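PDB 3G6S: putative endonuclease/exonuclease/phosphatase family protein from Bacteroides vulgatus ATCC 8482, which probably acts as a nuclease of the DNase I-like endonuclease/exonuclease/phosphatase family, cleaving phosphodiester bonds in nucleic acid. Local coordinates for residues G68-G72 with K73-E77; Y13-P16 with Q17-L20; Q51-D54 with L55-G58; R147-S150 with A151-I154; F82-K85 with D86-E89. All blocks are in the same frame, centred on the assembly; numbering follows the deposited sequence.

Contact 1: residues G68-G72 with K73-E77; sequences GRDDG and KTAGE
One face of the Arg69 guanidinium is covered by Glu77, whose CB sits 3.5 Å above the plane, displaced toward the rim, while its carboxylate reaches over the same face. The two side chains run alongside each other and their flat ends are only 17° apart. Glu77 OE1 comes to 2.7 Å from Arg69 NH1, but from well out of the guanidinium plane, so this salt bridge rests on charge rather than on an N-H aimed at the oxygen. The arginine gets there with CG between its own backbone N and carbonyl carbon (chi1 61°) and the rest of the chain extended.

A second carboxylate works on the backbone. Asp71 OD1 is gripped twice, on its anti side by Lys73 N at 3.0 Å and on its syn side by Ala75 N at 3.2 Å, the two donors approaching from opposite faces of the plane. Main-chain bonds tie the arms of the loop together: Gly68 N gives to Lys73 O (2.9 Å), Asp70 N to Ala75 O (3.0 Å), and Arg69 N to Glu77 O over a longer 3.3 Å.

Glycine suits both bends: Gly72 has positive phi, and at Gly76 a side chain would jam against the preceding carbonyl. Outside, Arg69 O accepts from Trp97 NE1, and the Glu77 side chain touches Tyr13 and Glu46. The Asp71 to Lys73 bond defines an Asx turn, here set at the surface in the loop that joins strands 62-65 and 81-84 of a DNase I-like fold.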
loop_
_atom_site.group_PDB
_atom_site.type_symbol
_atom_site.label_atom_id
_atom_site.label_comp_id
_atom_site.label_asym_id
_atom_site.label_seq_id
_atom_site.Cartn_x
_atom_site.Cartn_y
_atom_site.Cartn_z
ATOM N N GLY A 68 -10.176 -1.691 -11.142
ATOM C CA GLY A 68 -10.002 -3.130 -11.054
ATOM C C GLY A 68 -8.823 -3.563 -11.900
ATOM O O GLY A 68 -8.599 -3.009 -12.975
ATOM N N ARG A 69 -8.068 -4.548 -11.431
ATOM C CA ARG A 69 -6.899 -5.012 -12.168
ATOM C C ARG A 69 -7.186 -5.988 -13.311
ATOM O O ARG A 69 -6.261 -6.430 -13.988
ATOM C CB ARG A 69 -5.897 -5.651 -11.204
ATOM C CG ARG A 69 -6.433 -6.868 -10.466
ATOM C CD ARG A 69 -5.412 -7.375 -9.481
ATOM N NE ARG A 69 -5.846 -8.592 -8.806
ATOM C CZ ARG A 69 -5.106 -9.252 -7.924
ATOM N NH1 ARG A 69 -5.578 -10.350 -7.363
ATOM N NH2 ARG A 69 -3.895 -8.816 -7.602
ATOM N N ASP A 70 -8.452 -6.326 -13.537
ATOM C CA ASP A 70 -8.785 -7.263 -14.605
ATOM C C ASP A 70 -9.175 -6.580 -15.918
ATOM O O ASP A 70 -8.758 -7.012 -16.992
ATOM C CB ASP A 70 -9.909 -8.205 -14.159
ATOM C CG ASP A 70 -9.451 -9.209 -13.105
ATOM O OD1 ASP A 70 -8.368 -9.818 -13.270
ATOM O OD2 ASP A 70 -10.178 -9.405 -12.111
ATOM N N ASP A 71 -9.967 -5.516 -15.828
ATOM C CA ASP A 71 -10.406 -4.795 -17.011
ATOM C C ASP A 71 -10.284 -3.286 -16.848
ATOM O O ASP A 71 -10.977 -2.520 -17.520
ATOM C CB ASP A 71 -11.854 -5.153 -17.346
ATOM C CG ASP A 71 -12.788 -5.008 -16.156
ATOM O OD1 ASP A 71 -12.471 -4.231 -15.228
ATOM O OD2 ASP A 71 -13.852 -5.670 -16.152
ATOM N N GLY A 72 -9.406 -2.862 -15.947
ATOM C CA GLY A 72 -9.207 -1.441 -15.714
ATOM C C GLY A 72 -10.453 -0.662 -15.331
ATOM O O GLY A 72 -10.483 0.565 -15.445
ATOM N N LYS A 73 -11.479 -1.370 -14.872
ATOM C CA LYS A 73 -12.727 -0.733 -14.475
ATOM C C LYS A 73 -13.132 -1.147 -13.065
ATOM O O LYS A 73 -12.661 -0.559 -12.091
ATOM C CB LYS A 73 -13.835 -1.075 -15.472
ATOM C CG LYS A 73 -13.563 -0.542 -16.874
ATOM C CD LYS A 73 -14.666 -0.901 -17.862
ATOM C CE LYS A 73 -14.380 -0.295 -19.230
ATOM N NZ LYS A 73 -15.411 -0.661 -20.234
ATOM N N THR A 74 -13.992 -2.156 -12.941
ATOM C CA THR A 74 -14.426 -2.596 -11.617
ATOM C C THR A 74 -14.196 -4.076 -11.361
ATOM O O THR A 74 -14.484 -4.573 -10.272
ATOM C CB THR A 74 -15.921 -2.321 -11.395
ATOM O OG1 THR A 74 -16.697 -3.298 -12.102
ATOM C CG2 THR A 74 -16.286 -0.931 -11.890
ATOM N N ALA A 75 -13.679 -4.780 -12.362
ATOM C CA ALA A 75 -13.425 -6.211 -12.230
ATOM C C ALA A 75 -12.055 -6.499 -11.628
ATOM O O ALA A 75 -11.050 -5.941 -12.062
ATOM C CB ALA A 75 -13.540 -6.886 -13.588
ATOM N N GLY A 76 -12.025 -7.378 -10.632
ATOM C CA GLY A 76 -10.771 -7.732 -9.994
ATOM C C GLY A 76 -10.458 -6.932 -8.747
ATOM O O GLY A 76 -11.225 -6.049 -8.357
ATOM N N GLU A 77 -9.329 -7.236 -8.116
ATOM C CA GLU A 77 -8.943 -6.526 -6.903
ATOM C C GLU A 77 -8.334 -5.158 -7.223
ATOM O O GLU A 77 -7.619 -4.987 -8.207
ATOM C CB GLU A 77 -7.939 -7.353 -6.092
ATOM C CG GLU A 77 -8.315 -8.820 -5.951
ATOM C CD GLU A 77 -7.434 -9.569 -4.959
ATOM O OE1 GLU A 77 -6.208 -9.327 -4.932
ATOM O OE2 GLU A 77 -7.964 -10.419 -4.214
#

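Contact 2: residues Y13-P16 with Q17-L20; sequences YDNP and QDSL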
loop_
_atom_site.group_PDB
_atom_site.type_symbol
_atom_site.label_atom_id
_atom_site.label_comp_id
_atom_site.label_asym_id
_atom_site.label_seq_id
_atom_site.Cartn_x
_atom_site.Cartn_y
_atom_site.Cartn_z
ATOM N N TYR A 13 -9.484 -9.561 0.491
ATOM C CA TYR A 13 -10.673 -9.460 -0.343
ATOM C C TYR A 13 -11.886 -10.166 0.263
ATOM O O TYR A 13 -11.748 -11.123 1.032
ATOM C CB TYR A 13 -10.389 -10.003 -1.749
ATOM C CG TYR A 13 -10.309 -11.504 -1.829
ATOM C CD1 TYR A 13 -11.450 -12.270 -2.060
ATOM C CD2 TYR A 13 -9.093 -12.162 -1.673
ATOM C CE1 TYR A 13 -11.380 -13.657 -2.138
ATOM C CE2 TYR A 13 -9.010 -13.548 -1.746
ATOM C CZ TYR A 13 -10.153 -14.291 -1.980
ATOM O OH TYR A 13 -10.077 -15.666 -2.058
ATOM N N ASP A 14 -13.066 -9.665 -0.089
ATOM C CA ASP A 14 -14.346 -10.196 0.376
ATOM C C ASP A 14 -14.560 -11.632 -0.093
ATOM O O ASP A 14 -14.723 -11.887 -1.286
ATOM C CB ASP A 14 -15.494 -9.324 -0.150
ATOM C CG ASP A 14 -16.861 -9.784 0.344
ATOM O OD1 ASP A 14 -17.079 -11.009 0.469
ATOM O OD2 ASP A 14 -17.727 -8.914 0.592
ATOM N N ASN A 15 -14.574 -12.563 0.856
ATOM C CA ASN A 15 -14.780 -13.973 0.545
ATOM C C ASN A 15 -15.742 -14.609 1.552
ATOM O O ASN A 15 -15.385 -14.809 2.718
ATOM C CB ASN A 15 -13.448 -14.716 0.570
ATOM C CG ASN A 15 -13.607 -16.188 0.265
ATOM O OD1 ASN A 15 -14.715 -16.657 -0.008
ATOM N ND2 ASN A 15 -12.501 -16.929 0.308
ATOM N N PRO A 16 -16.966 -14.957 1.103
ATOM C CA PRO A 16 -17.983 -15.569 1.970
ATOM C C PRO A 16 -17.511 -16.810 2.730
ATOM O O PRO A 16 -18.053 -17.156 3.784
ATOM C CB PRO A 16 -19.129 -15.869 1.003
ATOM C CG PRO A 16 -18.426 -16.090 -0.296
ATOM C CD PRO A 16 -17.396 -14.991 -0.308
ATOM N N GLN A 17 -16.494 -17.470 2.189
ATOM C CA GLN A 17 -15.929 -18.669 2.799
ATOM C C GLN A 17 -15.166 -18.344 4.091
ATOM O O GLN A 17 -14.912 -19.229 4.904
ATOM C CB GLN A 17 -15.005 -19.337 1.786
ATOM C CG GLN A 17 -14.434 -20.675 2.195
ATOM C CD GLN A 17 -13.649 -21.313 1.053
ATOM O OE1 GLN A 17 -12.648 -20.748 0.585
ATOM N NE2 GLN A 17 -14.103 -22.485 0.588
ATOM N N ASP A 18 -14.806 -17.074 4.277
ATOM C CA ASP A 18 -14.089 -16.647 5.484
ATOM C C ASP A 18 -15.021 -16.705 6.691
ATOM O O ASP A 18 -14.586 -16.534 7.834
ATOM C CB ASP A 18 -13.572 -15.209 5.330
ATOM C CG ASP A 18 -12.334 -15.113 4.447
ATOM O OD1 ASP A 18 -12.018 -13.990 3.995
ATOM O OD2 ASP A 18 -11.669 -16.146 4.220
ATOM N N SER A 19 -16.303 -16.942 6.423
ATOM C CA SER A 19 -17.329 -17.010 7.459
ATOM C C SER A 19 -17.242 -15.847 8.450
ATOM O O SER A 19 -17.484 -14.702 8.075
ATOM C CB SER A 19 -17.277 -18.362 8.194
ATOM O OG SER A 19 -16.011 -18.603 8.804
ATOM N N LEU A 20 -16.889 -16.121 9.700
ATOM C CA LEU A 20 -16.811 -15.049 10.697
ATOM C C LEU A 20 -15.700 -14.028 10.478
ATOM O O LEU A 20 -15.652 -13.000 11.159
ATOM C CB LEU A 20 -16.709 -15.634 12.108
ATOM C CG LEU A 20 -18.046 -15.772 12.851
ATOM C CD1 LEU A 20 -19.062 -16.543 12.012
ATOM C CD2 LEU A 20 -17.801 -16.470 14.179
HETATM O O HOH W 1 -12.851 -11.516 3.505
#
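Asn15 swings CG opposite its main-chain nitrogen (chi1 180°) and turns OD1 to eclipse CA (chi2 2°), which brings OD1 back over the peptide nitrogen of Gln17. Gln17 N donates to Asn15 OD1 at 2.9 Å, from well above the amide carbonyl plane rather than along a lone pair, and this closes an Asx turn around Pro16. The proline has no N-H to give, so the first donor available after Asn15 is the one its side chain takes.

The main-chain oxygen of the same asparagine is used as well: Asp18 N reaches Asn15 O at 2.8 Å. One step on, Ser19 N bonds to Pro16 O at 3.2 Å, and the chain is running as a 3-10 turn. Asn15 and Gln17 lie side by side, with Gln17 CB 3.2 Å from Asn15 OD1 and their amide planes 50° apart.

Asp18 sits against the backbone side of Asn15, its CB 3.2 Å from Asn15 O. A water donates to both Tyr13 O and Asp18 OD1, 2.7 Å from each, and the same carboxylate oxygen forms a salt bridge with Arg12 NE. Tyr13 packs on Leu48 and Gln51 beyond the loop.

Asn15 thus offers two oxygens to successive N-H groups at the opening of the 3-10 segment, while the charge of Asp18 is probably offset in part by Arg12, with the water bridge tying the carboxylate to the backbone before the turn.

Contact 3: residues Q51-D54 with L55-G58; sequences QFQD and LRAG
Phe52 and Arg56 meet one helical turn apart, the arginine laying its methylene groups against the ring. Phe52 carries its ring anti to the main-chain N (chi1 -178°), so that CE2 faces Arg56 CD at 3.5 Å, and Arg56 CG lies over one ring face. The arginine leaves the helix extended and then bends at chi3 (48°), which turns its guanidinium to within 28° of the ring plane. Gln53, bent at chi2, runs beside it: OE1 packs 3.4 Å from Arg56 CD and lies in the guanidinium plane at its edge, though 3.9 Å from NE.

All this sits on helix 49-58, held by regular i to i+4 bonds such as Arg56 N to Phe52 O (3.2 Å) and Gly58 N to Asp54 O (2.8 Å). The helix packs on strand 81-84 of the seven-stranded sheet, where Phe52 meets Phe82; its ring also stacks with Tyr78, just before that strand. Swapping Phe52 for an alanine would probably open a gap beside Tyr78 and Phe82 and leave the Arg56 methylenes without one of the surfaces they rest on. Asp54 points from another side of the helix, and its OD2 accepts from Trp23 NE1.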
loop_
_atom_site.group_PDB
_atom_site.type_symbol
_atom_site.label_atom_id
_atom_site.label_comp_id
_atom_site.label_asym_id
_atom_site.label_seq_id
_atom_site.Cartn_x
_atom_site.Cartn_y
_atom_site.Cartn_z
ATOM N N GLN A 51 -16.084 -3.757 -1.767
ATOM C CA GLN A 51 -15.306 -3.320 -0.603
ATOM C C GLN A 51 -14.822 -1.881 -0.817
ATOM O O GLN A 51 -14.756 -1.086 0.124
ATOM C CB GLN A 51 -14.089 -4.218 -0.370
ATOM C CG GLN A 51 -14.408 -5.683 -0.211
ATOM C CD GLN A 51 -13.173 -6.520 0.006
ATOM O OE1 GLN A 51 -12.731 -6.705 1.135
ATOM N NE2 GLN A 51 -12.591 -7.014 -1.079
ATOM N N PHE A 52 -14.478 -1.549 -2.053
ATOM C CA PHE A 52 -14.039 -0.206 -2.349
ATOM C C PHE A 52 -15.190 0.733 -2.011
ATOM O O PHE A 52 -14.990 1.766 -1.372
ATOM C CB PHE A 52 -13.689 -0.086 -3.821
ATOM C CG PHE A 52 -13.172 1.262 -4.204
ATOM C CD1 PHE A 52 -11.876 1.642 -3.877
ATOM C CD2 PHE A 52 -13.974 2.151 -4.899
ATOM C CE1 PHE A 52 -11.382 2.894 -4.244
ATOM C CE2 PHE A 52 -13.492 3.405 -5.270
ATOM C CZ PHE A 52 -12.190 3.776 -4.942
ATOM N N GLN A 53 -16.399 0.367 -2.433
ATOM C CA GLN A 53 -17.585 1.188 -2.166
ATOM C C GLN A 53 -17.879 1.328 -0.671
ATOM O O GLN A 53 -18.321 2.384 -0.223
ATOM C CB GLN A 53 -18.818 0.611 -2.874
ATOM C CG GLN A 53 -18.858 0.862 -4.379
ATOM C CD GLN A 53 -18.775 2.353 -4.734
ATOM O OE1 GLN A 53 -17.708 2.973 -4.640
ATOM N NE2 GLN A 53 -19.905 2.932 -5.137
ATOM N N ASP A 54 -17.648 0.267 0.101
ATOM C CA ASP A 54 -17.893 0.343 1.532
ATOM C C ASP A 54 -16.919 1.322 2.170
ATOM O O ASP A 54 -17.284 2.061 3.085
ATOM C CB ASP A 54 -17.733 -1.021 2.203
ATOM C CG ASP A 54 -18.774 -2.014 1.757
ATOM O OD1 ASP A 54 -19.895 -1.588 1.389
ATOM O OD2 ASP A 54 -18.476 -3.229 1.783
ATOM N N LEU A 55 -15.674 1.324 1.695
ATOM C CA LEU A 55 -14.674 2.231 2.246
ATOM C C LEU A 55 -15.108 3.677 2.024
ATOM O O LEU A 55 -15.056 4.497 2.944
ATOM C CB LEU A 55 -13.296 2.007 1.607
ATOM C CG LEU A 55 -12.311 0.994 2.219
ATOM C CD1 LEU A 55 -12.533 0.855 3.725
ATOM C CD2 LEU A 55 -12.485 -0.349 1.547
ATOM N N ARG A 56 -15.540 3.990 0.804
ATOM C CA ARG A 56 -15.982 5.339 0.498
ATOM C C ARG A 56 -17.143 5.733 1.414
ATOM O O ARG A 56 -17.219 6.872 1.886
ATOM C CB ARG A 56 -16.405 5.446 -0.971
ATOM C CG ARG A 56 -15.256 5.255 -1.957
ATOM C CD ARG A 56 -15.703 5.406 -3.405
ATOM N NE ARG A 56 -16.520 6.594 -3.611
ATOM C CZ ARG A 56 -16.136 7.835 -3.321
ATOM N NH1 ARG A 56 -14.935 8.067 -2.811
ATOM N NH2 ARG A 56 -16.965 8.850 -3.533
ATOM N N ALA A 57 -18.039 4.788 1.682
ATOM C CA ALA A 57 -19.186 5.068 2.537
ATOM C C ALA A 57 -18.787 5.244 3.997
ATOM O O ALA A 57 -19.333 6.098 4.698
ATOM C CB ALA A 57 -20.209 3.957 2.408
ATOM N N GLY A 58 -17.829 4.440 4.448
ATOM C CA GLY A 58 -17.382 4.517 5.825
ATOM C C GLY A 58 -16.362 5.605 6.086
ATOM O O GLY A 58 -16.158 6.003 7.230
#

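Contact 4: residues R147-S150 with A151-I154; sequences RRQS and ALLI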
loop_
_atom_site.group_PDB
_atom_site.type_symbol
_atom_site.label_atom_id
_atom_site.label_comp_id
_atom_site.label_asym_id
_atom_site.label_seq_id
_atom_site.Cartn_x
_atom_site.Cartn_y
_atom_site.Cartn_z
ATOM N N ARG A 147 8.564 -9.967 -9.964
ATOM C CA ARG A 147 8.787 -9.083 -8.832
ATOM C C ARG A 147 9.949 -8.130 -9.068
ATOM O O ARG A 147 9.840 -6.932 -8.781
ATOM C CB ARG A 147 9.029 -9.876 -7.548
ATOM C CG ARG A 147 7.754 -10.318 -6.865
ATOM C CD ARG A 147 8.031 -10.717 -5.436
ATOM N NE ARG A 147 8.977 -11.825 -5.324
ATOM C CZ ARG A 147 8.681 -13.095 -5.586
ATOM N NH1 ARG A 147 7.461 -13.431 -5.982
ATOM N NH2 ARG A 147 9.606 -14.034 -5.434
ATOM N N ARG A 148 11.055 -8.652 -9.591
ATOM C CA ARG A 148 12.218 -7.816 -9.850
ATOM C C ARG A 148 11.875 -6.746 -10.878
ATOM O O ARG A 148 12.301 -5.596 -10.753
ATOM C CB ARG A 148 13.394 -8.644 -10.366
ATOM C CG ARG A 148 14.584 -7.770 -10.761
ATOM C CD ARG A 148 15.667 -8.522 -11.532
ATOM N NE ARG A 148 16.587 -9.270 -10.678
ATOM C CZ ARG A 148 17.767 -9.730 -11.094
ATOM N NH1 ARG A 148 18.154 -9.512 -12.345
ATOM N NH2 ARG A 148 18.563 -10.408 -10.271
ATOM N N GLN A 149 11.103 -7.127 -11.892
ATOM C CA GLN A 149 10.716 -6.190 -12.937
ATOM C C GLN A 149 9.726 -5.155 -12.438
ATOM O O GLN A 149 9.808 -3.980 -12.806
ATOM C CB GLN A 149 10.120 -6.932 -14.141
ATOM C CG GLN A 149 11.136 -7.715 -14.957
ATOM C CD GLN A 149 12.366 -6.885 -15.298
ATOM O OE1 GLN A 149 12.254 -5.752 -15.774
ATOM N NE2 GLN A 149 13.547 -7.446 -15.051
ATOM N N SER A 150 8.785 -5.594 -11.608
ATOM C CA SER A 150 7.773 -4.694 -11.052
ATOM C C SER A 150 8.430 -3.564 -10.259
ATOM O O SER A 150 7.985 -2.414 -10.313
ATOM C CB SER A 150 6.817 -5.469 -10.142
ATOM O OG SER A 150 5.987 -6.325 -10.900
ATOM N N ALA A 151 9.492 -3.906 -9.529
ATOM C CA ALA A 151 10.223 -2.939 -8.726
ATOM C C ALA A 151 10.918 -1.906 -9.610
ATOM O O ALA A 151 10.790 -0.702 -9.395
ATOM C CB ALA A 151 11.233 -3.657 -7.857
ATOM N N LEU A 152 11.653 -2.377 -10.611
ATOM C CA LEU A 152 12.351 -1.478 -11.519
ATOM C C LEU A 152 11.343 -0.607 -12.267
ATOM O O LEU A 152 11.591 0.571 -12.510
ATOM C CB LEU A 152 13.192 -2.284 -12.514
ATOM C CG LEU A 152 14.380 -3.012 -11.876
ATOM C CD1 LEU A 152 14.752 -4.261 -12.667
ATOM C CD2 LEU A 152 15.538 -2.058 -11.775
ATOM N N LEU A 153 10.201 -1.186 -12.614
ATOM C CA LEU A 153 9.170 -0.459 -13.332
ATOM C C LEU A 153 8.646 0.703 -12.493
ATOM O O LEU A 153 8.472 1.814 -12.993
ATOM C CB LEU A 153 8.031 -1.411 -13.696
ATOM C CG LEU A 153 6.723 -0.817 -14.229
ATOM C CD1 LEU A 153 6.975 -0.030 -15.503
ATOM C CD2 LEU A 153 5.738 -1.944 -14.476
ATOM N N ILE A 154 8.405 0.448 -11.213
ATOM C CA ILE A 154 7.909 1.485 -10.320
ATOM C C ILE A 154 8.917 2.624 -10.215
ATOM O O ILE A 154 8.545 3.795 -10.301
ATOM C CB ILE A 154 7.610 0.897 -8.921
ATOM C CG1 ILE A 154 6.395 -0.027 -9.016
ATOM C CG2 ILE A 154 7.361 2.018 -7.900
ATOM C CD1 ILE A 154 6.142 -0.856 -7.773
#
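Leu152 and Arg148 run side by side along the helix surface, with Leu152 CD1 4.0 Å from Arg148 CG and 3.4 Å from Arg148 O. The leucine has CG beside its backbone N (chi1 -68°), which leans the branch back over the preceding turn. Gln149 passes across the same methyl group at an angle, its NE2 4.2 Å from Leu152 CD1. On another side Ile154 folds its longer branch, CG1, back to 3.1 Å from Ser150 O, the oxygen that also accepts from Ile154 N at 3.0 Å. Leu153 N bonds to Gln149 O at 2.8 Å, and Ala151 N and Leu152 N repeat the i to i+4 pattern with Arg147 O and Arg148 O.

The helix, 144-161, is the crossover of a beta-alpha-beta unit whose parallel strands, 131-138 and 167-172, are neighbours in the six-stranded sheet. Ile154 faces that sheet, touching Val135 and Thr137, while Ala151 meets Thr184 and Ile185 of helix 180-186.

Further out, the polar ends are placed by other partners. Ser150 OG, anti to the carbonyl carbon, bonds back to Ala146 O, which satisfies a hydroxyl on a buried residue. Gln149 bends at chi2 so that NE2 donates to Glu145 OE2, fixing the amide that crosses Leu152. Arg147 NH1 is taken by Asp140 O in the loop ahead of the helix, and Arg148 has a long, weak ion pair with Asp180 at the start of the neighbouring helix.

Contact 5: residues F82-K85 with D86-E89; sequences FYRK and DKYE
Asp86 turns its carboxylate back to Arg84, placing OD2 3.0 Å from Arg84 NH2 in a salt bridge; OD1 adds a weak bond to the same nitrogen. Both oxygens thus approach the single nitrogen NH2, with the flat groups 53° apart, and not a pair of guanidinium nitrogens side on. Asp86 has CG between its backbone N and carbonyl carbon (chi1 56°), and the arginine, bent at chi2 and chi3, curls round to meet it.

Lys87 comes next, its CB 3.6 Å from Arg84 CB, and its N donates to Arg84 O at 3.1 Å, closing a type I beta turn. That turn carries the chain from strand 81-84 of the seven-stranded sheet to strand 88-97 of the six-stranded one. Lys87 then runs extended past the Arg84 guanidinium, with CG over one of its faces, to a salt bridge between NZ and Asp40. With an alanine in place of Arg84, the Asp86 carboxylate would probably lose its charged mate and be freer to turn, and the Lys87 chain a flat group to run along.

Tyr88 N also bonds to Arg84 O, at 3.0 Å and almost along the C=O axis, so this oxygen holds two donors. Tyr88 CB packs 4.3 Å from Tyr83 CD2, and the Tyr83 ring in turn meets Phe123 edge-to-face. Glu89 continues the strand, its backbone paired with Lys124.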
loop_
_atom_site.group_PDB
_atom_site.type_symbol
_atom_site.label_atom_id
_atom_site.label_comp_id
_atom_site.label_asym_id
_atom_site.label_seq_id
_atom_site.Cartn_x
_atom_site.Cartn_y
_atom_site.Cartn_z
ATOM N N PHE A 82 -6.443 6.030 -0.495
ATOM C CA PHE A 82 -7.451 6.881 0.124
ATOM C C PHE A 82 -6.744 8.038 0.806
ATOM O O PHE A 82 -5.707 7.851 1.441
ATOM C CB PHE A 82 -8.297 6.094 1.129
ATOM C CG PHE A 82 -9.338 5.227 0.484
ATOM C CD1 PHE A 82 -8.976 4.059 -0.175
ATOM C CD2 PHE A 82 -10.681 5.603 0.493
ATOM C CE1 PHE A 82 -9.935 3.269 -0.821
ATOM C CE2 PHE A 82 -11.654 4.820 -0.153
ATOM C CZ PHE A 82 -11.276 3.653 -0.811
ATOM N N TYR A 83 -7.297 9.233 0.659
ATOM C CA TYR A 83 -6.692 10.417 1.246
ATOM C C TYR A 83 -7.740 11.398 1.768
ATOM O O TYR A 83 -8.918 11.337 1.384
ATOM C CB TYR A 83 -5.843 11.120 0.199
ATOM C CG TYR A 83 -6.631 11.559 -1.009
ATOM C CD1 TYR A 83 -6.942 10.660 -2.039
ATOM C CD2 TYR A 83 -7.088 12.878 -1.121
ATOM C CE1 TYR A 83 -7.687 11.076 -3.147
ATOM C CE2 TYR A 83 -7.830 13.292 -2.222
ATOM C CZ TYR A 83 -8.123 12.393 -3.229
ATOM O OH TYR A 83 -8.845 12.827 -4.326
ATOM N N ARG A 84 -7.303 12.303 2.641
ATOM C CA ARG A 84 -8.177 13.330 3.206
ATOM C C ARG A 84 -8.530 14.359 2.123
ATOM O O ARG A 84 -7.659 15.085 1.650
ATOM C CB ARG A 84 -7.469 14.034 4.365
ATOM C CG ARG A 84 -7.229 13.153 5.566
ATOM C CD ARG A 84 -8.535 12.812 6.245
ATOM N NE ARG A 84 -9.220 14.012 6.700
ATOM C CZ ARG A 84 -8.740 14.829 7.628
ATOM N NH1 ARG A 84 -7.571 14.567 8.202
ATOM N NH2 ARG A 84 -9.422 15.916 7.970
ATOM N N LYS A 85 -9.804 14.421 1.740
ATOM C CA LYS A 85 -10.275 15.353 0.707
ATOM C C LYS A 85 -9.867 16.795 0.987
ATOM O O LYS A 85 -9.439 17.515 0.085
ATOM C CB LYS A 85 -11.802 15.303 0.603
ATOM C CG LYS A 85 -12.378 13.903 0.616
ATOM C CD LYS A 85 -13.898 13.896 0.749
ATOM C CE LYS A 85 -14.587 14.243 -0.560
ATOM N NZ LYS A 85 -16.055 13.989 -0.494
ATOM N N ASP A 86 -10.008 17.201 2.247
ATOM C CA ASP A 86 -9.700 18.556 2.681
ATOM C C ASP A 86 -8.215 18.851 2.883
ATOM O O ASP A 86 -7.813 20.012 2.902
ATOM C CB ASP A 86 -10.476 18.876 3.968
ATOM C CG ASP A 86 -10.198 17.883 5.090
ATOM O OD1 ASP A 86 -10.532 16.678 4.940
ATOM O OD2 ASP A 86 -9.644 18.306 6.134
ATOM N N LYS A 87 -7.396 17.817 3.034
ATOM C CA LYS A 87 -5.967 18.035 3.233
ATOM C C LYS A 87 -5.133 18.014 1.962
ATOM O O LYS A 87 -4.233 18.834 1.801
ATOM C CB LYS A 87 -5.390 16.995 4.190
ATOM C CG LYS A 87 -5.496 17.330 5.657
ATOM C CD LYS A 87 -4.357 16.630 6.375
ATOM C CE LYS A 87 -4.403 16.808 7.870
ATOM N NZ LYS A 87 -3.202 16.173 8.478
ATOM N N TYR A 88 -5.431 17.082 1.063
ATOM C CA TYR A 88 -4.659 16.952 -0.168
ATOM C C TYR A 88 -5.472 17.027 -1.451
ATOM O O TYR A 88 -6.618 16.576 -1.511
ATOM C CB TYR A 88 -3.905 15.626 -0.151
ATOM C CG TYR A 88 -3.259 15.342 1.176
ATOM C CD1 TYR A 88 -2.048 15.940 1.528
ATOM C CD2 TYR A 88 -3.894 14.530 2.113
ATOM C CE1 TYR A 88 -1.491 15.738 2.782
ATOM C CE2 TYR A 88 -3.348 14.323 3.371
ATOM C CZ TYR A 88 -2.151 14.928 3.704
ATOM O OH TYR A 88 -1.621 14.744 4.962
ATOM N N GLU A 89 -4.862 17.596 -2.487
ATOM C CA GLU A 89 -5.506 17.702 -3.786
ATOM C C GLU A 89 -4.763 16.783 -4.746
ATOM O O GLU A 89 -3.543 16.674 -4.687
ATOM C CB GLU A 89 -5.433 19.129 -4.303
ATOM C CG GLU A 89 -6.219 19.351 -5.577
ATOM C CD GLU A 89 -5.701 20.541 -6.356
ATOM O OE1 GLU A 89 -5.467 21.604 -5.735
ATOM O OE2 GLU A 89 -5.534 20.419 -7.591
HETATM O O HOH W 2 -8.744 16.662 -2.670
#

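In the fold
Along the chain the contacts come in the order 2, 3, 1, 5, 4. The first four gather on and around the seven-stranded sheet: contact 3 on helix 49-58 packs against Phe82 of contact 5, their centres 16 Å apart, and contact 2 touches contact 3 through Gln51 and contact 1 through Tyr13 beside Glu77. Contacts 1 and 2 are both surface loops. Contact 5 marks where the chain passes to the six-stranded sheet. Contact 4 belongs to the helical layer of that second sheet, on the opposite side of the chain's centre from contact 3 and 29 Å from it between centres. Together they sample both halves of the DNase I-like alpha-beta sandwich.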